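Local atomic coordinates of HIT domain-containing protein (Sulfolobus tokodaii, PDB entry 2EO4), a protein that probably binds nucleotides as a histidine triad family member, carries a bound zinc ion and may hydrolyse adenylyl sulfate. Residues L26-H35 and F114-Y125. Residues are numbered along the deposited sequence; the frame is centred on the assembly and turned at random.
Sequences LDKYPVSLGH and FKPRKEQEKEYY
Tyr125 OH donates to Lys28 O over 2.5 Å and accepts from Gln120 N at 2.9 Å, so one oxygen ties both segments. Tyr124 OH accepts a nearly straight bond (164°) from Gly34 N, 3.0 Å away, and donates to a water that in turn bridges Asp27 O and His35 O; ring-borne hydroxyls thus fasten chain that lacks regular structure. Further along, Arg117 N-H donates to Pro30 O (2.7 Å) from within the type II turn Lys115 to Lys118. The Gln120 amide braces that turn through Lys115 N and the carbonyls of Lys115 and Lys118. Val31 N meets His35 ND1 in the ring plane, while His35 NE2 bonds His98 of the predicted histidine triad motif, so the loop held by the tyrosines runs to the predicted active site.

Between these bonds lies Pro30, whose CG meets the edge of the Phe114 ring, 3.6 Å from CE1. Phe114 CG stands anti to its own backbone N (177°), which carries one ring face against Leu33 N. Leu33 CD1 touches the Tyr124 edge at CE1 (4.0 Å). The pairing seats the loop joining adjacent antiparallel strands 22-26 and 36-40 against the start of helix 122-143, with Leu26 reaching Leu128 and Ile132 farther along, and Val31 resting on Ile100 of strand 97-102.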
loop_
_atom_site.group_PDB
_atom_site.type_symbol
_atom_site.label_atom_id
_atom_site.label_comp_id
_atom_site.label_asym_id
_atom_site.label_seq_id
_atom_site.Cartn_x
_atom_site.Cartn_y
_atom_site.Cartn_z
ATOM N N LEU A 26 2.556 -4.299 -16.467
ATOM C CA LEU A 26 3.692 -5.076 -15.982
ATOM C C LEU A 26 4.882 -4.143 -15.805
ATOM O O LEU A 26 5.113 -3.257 -16.633
ATOM C CB LEU A 26 4.068 -6.184 -16.977
ATOM C CG LEU A 26 3.108 -7.365 -17.122
ATOM C CD1 LEU A 26 3.623 -8.317 -18.196
ATOM C CD2 LEU A 26 2.985 -8.086 -15.792
ATOM N N ASP A 27 5.624 -4.331 -14.718
ATOM C CA ASP A 27 6.804 -3.511 -14.457
ATOM C C ASP A 27 7.850 -3.914 -15.493
ATOM O O ASP A 27 8.064 -5.106 -15.730
ATOM C CB ASP A 27 7.333 -3.783 -13.044
ATOM C CG ASP A 27 8.405 -2.789 -12.617
ATOM O OD1 ASP A 27 9.441 -2.686 -13.305
ATOM O OD2 ASP A 27 8.210 -2.111 -11.588
ATOM N N LYS A 28 8.492 -2.932 -16.120
ATOM C CA LYS A 28 9.503 -3.228 -17.133
ATOM C C LYS A 28 10.771 -3.862 -16.551
ATOM O O LYS A 28 11.434 -4.649 -17.221
ATOM C CB LYS A 28 9.872 -1.959 -17.910
ATOM C CG LYS A 28 10.917 -2.187 -19.005
ATOM C CD LYS A 28 11.185 -0.916 -19.808
ATOM C CE LYS A 28 12.267 -1.151 -20.855
ATOM N NZ LYS A 28 12.526 0.050 -21.701
ATOM N N TYR A 29 11.106 -3.517 -15.311
ATOM C CA TYR A 29 12.293 -4.062 -14.646
ATOM C C TYR A 29 11.804 -4.710 -13.348
ATOM O O TYR A 29 12.148 -4.271 -12.250
ATOM C CB TYR A 29 13.272 -2.927 -14.325
ATOM C CG TYR A 29 13.635 -2.059 -15.518
ATOM C CD1 TYR A 29 14.661 -2.422 -16.387
ATOM C CD2 TYR A 29 12.951 -0.870 -15.767
ATOM C CE1 TYR A 29 15.000 -1.618 -17.477
ATOM C CE2 TYR A 29 13.281 -0.059 -16.851
ATOM C CZ TYR A 29 14.307 -0.438 -17.699
ATOM O OH TYR A 29 14.648 0.377 -18.758
ATOM N N PRO A 30 11.010 -5.784 -13.467
ATOM C CA PRO A 30 10.432 -6.517 -12.333
ATOM C C PRO A 30 11.353 -7.031 -11.238
ATOM O O PRO A 30 12.404 -7.610 -11.507
ATOM C CB PRO A 30 9.673 -7.653 -13.014
ATOM C CG PRO A 30 10.518 -7.942 -14.196
ATOM C CD PRO A 30 10.838 -6.554 -14.713
ATOM N N VAL A 31 10.930 -6.816 -9.997
ATOM C CA VAL A 31 11.665 -7.283 -8.827
ATOM C C VAL A 31 11.462 -8.791 -8.740
ATOM O O VAL A 31 12.356 -9.535 -8.335
ATOM C CB VAL A 31 11.127 -6.622 -7.540
ATOM C CG1 VAL A 31 11.629 -7.367 -6.310
ATOM C CG2 VAL A 31 11.563 -5.168 -7.491
ATOM N N SER A 32 10.267 -9.233 -9.117
ATOM C CA SER A 32 9.933 -10.650 -9.105
ATOM C C SER A 32 8.983 -10.924 -10.262
ATOM O O SER A 32 8.401 -10.002 -10.840
ATOM C CB SER A 32 9.273 -11.044 -7.778
ATOM O OG SER A 32 7.966 -10.508 -7.673
ATOM N N LEU A 33 8.829 -12.197 -10.602
ATOM C CA LEU A 33 7.965 -12.593 -11.701
ATOM C C LEU A 33 6.518 -12.141 -11.497
ATOM O O LEU A 33 5.885 -12.488 -10.501
ATOM C CB LEU A 33 8.017 -14.115 -11.867
ATOM C CG LEU A 33 7.218 -14.694 -13.032
ATOM C CD1 LEU A 33 8.162 -15.375 -14.020
ATOM C CD2 LEU A 33 6.199 -15.682 -12.497
ATOM N N GLY A 34 6.003 -11.362 -12.445
ATOM C CA GLY A 34 4.633 -10.887 -12.343
ATOM C C GLY A 34 4.480 -9.517 -11.697
ATOM O O GLY A 34 3.361 -9.031 -11.541
ATOM N N HIS A 35 5.601 -8.901 -11.322
ATOM C CA HIS A 35 5.600 -7.574 -10.700
ATOM C C HIS A 35 4.771 -6.642 -11.585
ATOM O O HIS A 35 5.061 -6.468 -12.770
ATOM C CB HIS A 35 7.049 -7.075 -10.579
ATOM C CG HIS A 35 7.199 -5.763 -9.871
ATOM N ND1 HIS A 35 8.432 -5.210 -9.599
ATOM C CD2 HIS A 35 6.281 -4.881 -9.405
ATOM C CE1 HIS A 35 8.269 -4.044 -8.999
ATOM N NE2 HIS A 35 6.973 -3.820 -8.869
ATOM N N PHE A 114 14.310 -16.107 -15.309
ATOM C CA PHE A 114 13.878 -14.780 -14.893
ATOM C C PHE A 114 15.086 -14.066 -14.302
ATOM O O PHE A 114 15.805 -14.631 -13.478
ATOM C CB PHE A 114 12.774 -14.886 -13.836
ATOM C CG PHE A 114 12.312 -13.557 -13.306
ATOM C CD1 PHE A 114 11.481 -12.738 -14.065
ATOM C CD2 PHE A 114 12.729 -13.111 -12.055
ATOM C CE1 PHE A 114 11.076 -11.491 -13.586
ATOM C CE2 PHE A 114 12.331 -11.866 -11.568
ATOM C CZ PHE A 114 11.504 -11.055 -12.336
ATOM N N LYS A 115 15.311 -12.829 -14.727
ATOM C CA LYS A 115 16.434 -12.046 -14.230
ATOM C C LYS A 115 15.927 -10.908 -13.349
ATOM O O LYS A 115 15.565 -9.841 -13.845
ATOM C CB LYS A 115 17.240 -11.484 -15.403
ATOM C CG LYS A 115 17.818 -12.555 -16.322
ATOM C CD LYS A 115 18.555 -11.943 -17.508
ATOM C CE LYS A 115 19.760 -11.124 -17.064
ATOM N NZ LYS A 115 20.471 -10.498 -18.217
ATOM N N PRO A 116 15.899 -11.124 -12.023
ATOM C CA PRO A 116 15.435 -10.138 -11.042
ATOM C C PRO A 116 15.991 -8.726 -11.218
ATOM O O PRO A 116 17.189 -8.541 -11.438
ATOM C CB PRO A 116 15.855 -10.756 -9.712
ATOM C CG PRO A 116 15.696 -12.214 -9.973
ATOM C CD PRO A 116 16.320 -12.365 -11.348
ATOM N N ARG A 117 15.098 -7.742 -11.124
ATOM C CA ARG A 117 15.442 -6.326 -11.234
ATOM C C ARG A 117 15.970 -5.847 -12.583
ATOM O O ARG A 117 16.428 -4.710 -12.698
ATOM C CB ARG A 117 16.445 -5.956 -10.135
ATOM C CG ARG A 117 15.890 -6.133 -8.731
ATOM C CD ARG A 117 16.920 -5.794 -7.666
ATOM N NE ARG A 117 16.365 -5.929 -6.322
ATOM C CZ ARG A 117 15.918 -7.069 -5.806
ATOM N NH1 ARG A 117 15.960 -8.187 -6.521
ATOM N NH2 ARG A 117 15.419 -7.092 -4.577
ATOM N N LYS A 118 15.900 -6.695 -13.601
ATOM C CA LYS A 118 16.378 -6.316 -14.927
ATOM C C LYS A 118 15.265 -6.416 -15.965
ATOM O O LYS A 118 14.185 -6.928 -15.678
ATOM C CB LYS A 118 17.541 -7.218 -15.344
ATOM C CG LYS A 118 18.781 -7.085 -14.468
ATOM C CD LYS A 118 19.882 -8.030 -14.933
ATOM C CE LYS A 118 21.172 -7.812 -14.154
ATOM N NZ LYS A 118 20.985 -8.002 -12.689
ATOM N N GLU A 119 15.530 -5.912 -17.166
ATOM C CA GLU A 119 14.553 -5.983 -18.247
ATOM C C GLU A 119 14.557 -7.437 -18.706
ATOM O O GLU A 119 15.619 -8.049 -18.814
ATOM C CB GLU A 119 14.970 -5.077 -19.405
ATOM C CG GLU A 119 13.909 -4.900 -20.477
ATOM C CD GLU A 119 14.405 -4.081 -21.655
ATOM O OE1 GLU A 119 15.240 -3.176 -21.442
ATOM O OE2 GLU A 119 13.950 -4.333 -22.790
ATOM N N GLN A 120 13.377 -7.992 -18.966
ATOM C CA GLN A 120 13.275 -9.382 -19.399
ATOM C C GLN A 120 13.175 -9.470 -20.914
ATOM O O GLN A 120 13.088 -8.455 -21.604
ATOM C CB GLN A 120 12.034 -10.043 -18.786
ATOM C CG GLN A 120 11.893 -9.861 -17.284
ATOM C CD GLN A 120 13.055 -10.441 -16.509
ATOM O OE1 GLN A 120 13.382 -11.623 -16.645
ATOM N NE2 GLN A 120 13.686 -9.611 -15.684
ATOM N N GLU A 121 13.191 -10.695 -21.432
ATOM C CA GLU A 121 13.063 -10.903 -22.867
ATOM C C GLU A 121 11.594 -10.689 -23.210
ATOM O O GLU A 121 10.729 -10.844 -22.348
ATOM C CB GLU A 121 13.490 -12.325 -23.238
ATOM C CG GLU A 121 14.954 -12.616 -22.952
ATOM C CD GLU A 121 15.884 -11.618 -23.620
ATOM O OE1 GLU A 121 15.808 -11.472 -24.858
ATOM O OE2 GLU A 121 16.689 -10.977 -22.908
ATOM N N LYS A 122 11.315 -10.327 -24.457
ATOM C CA LYS A 122 9.947 -10.079 -24.902
ATOM C C LYS A 122 8.968 -11.172 -24.479
ATOM O O LYS A 122 7.842 -10.883 -24.069
ATOM C CB LYS A 122 9.907 -9.931 -26.426
ATOM C CG LYS A 122 8.512 -9.673 -26.980
ATOM C CD LYS A 122 8.494 -9.659 -28.503
ATOM C CE LYS A 122 9.371 -8.553 -29.068
ATOM N NZ LYS A 122 9.358 -8.551 -30.561
ATOM N N GLU A 123 9.404 -12.422 -24.578
ATOM C CA GLU A 123 8.572 -13.569 -24.226
ATOM C C GLU A 123 7.968 -13.486 -22.823
ATOM O O GLU A 123 6.830 -13.906 -22.604
ATOM C CB GLU A 123 9.388 -14.857 -24.359
ATOM C CG GLU A 123 9.797 -15.205 -25.791
ATOM C CD GLU A 123 10.593 -14.104 -26.479
ATOM O OE1 GLU A 123 11.614 -13.653 -25.915
ATOM O OE2 GLU A 123 10.197 -13.694 -27.592
ATOM N N TYR A 124 8.732 -12.950 -21.876
ATOM C CA TYR A 124 8.266 -12.808 -20.498
ATOM C C TYR A 124 7.013 -11.942 -20.407
ATOM O O TYR A 124 6.019 -12.327 -19.790
ATOM C CB TYR A 124 9.364 -12.180 -19.632
ATOM C CG TYR A 124 8.869 -11.625 -18.309
ATOM C CD1 TYR A 124 8.734 -12.443 -17.190
ATOM C CD2 TYR A 124 8.518 -10.280 -18.189
ATOM C CE1 TYR A 124 8.259 -11.937 -15.977
ATOM C CE2 TYR A 124 8.036 -9.762 -16.982
ATOM C CZ TYR A 124 7.913 -10.597 -15.883
ATOM O OH TYR A 124 7.447 -10.092 -14.691
ATOM N N TYR A 125 7.073 -10.763 -21.019
ATOM C CA TYR A 125 5.955 -9.825 -20.990
ATOM C C TYR A 125 4.715 -10.363 -21.691
ATOM O O TYR A 125 3.595 -10.180 -21.214
ATOM C CB TYR A 125 6.370 -8.498 -21.627
ATOM C CG TYR A 125 7.574 -7.871 -20.960
ATOM C CD1 TYR A 125 7.443 -7.149 -19.774
ATOM C CD2 TYR A 125 8.853 -8.054 -21.483
ATOM C CE1 TYR A 125 8.563 -6.626 -19.123
ATOM C CE2 TYR A 125 9.976 -7.539 -20.843
ATOM C CZ TYR A 125 9.826 -6.830 -19.665
ATOM O OH TYR A 125 10.941 -6.346 -19.019
HETATM O O HOH W 1 6.749 -7.539 -14.740
#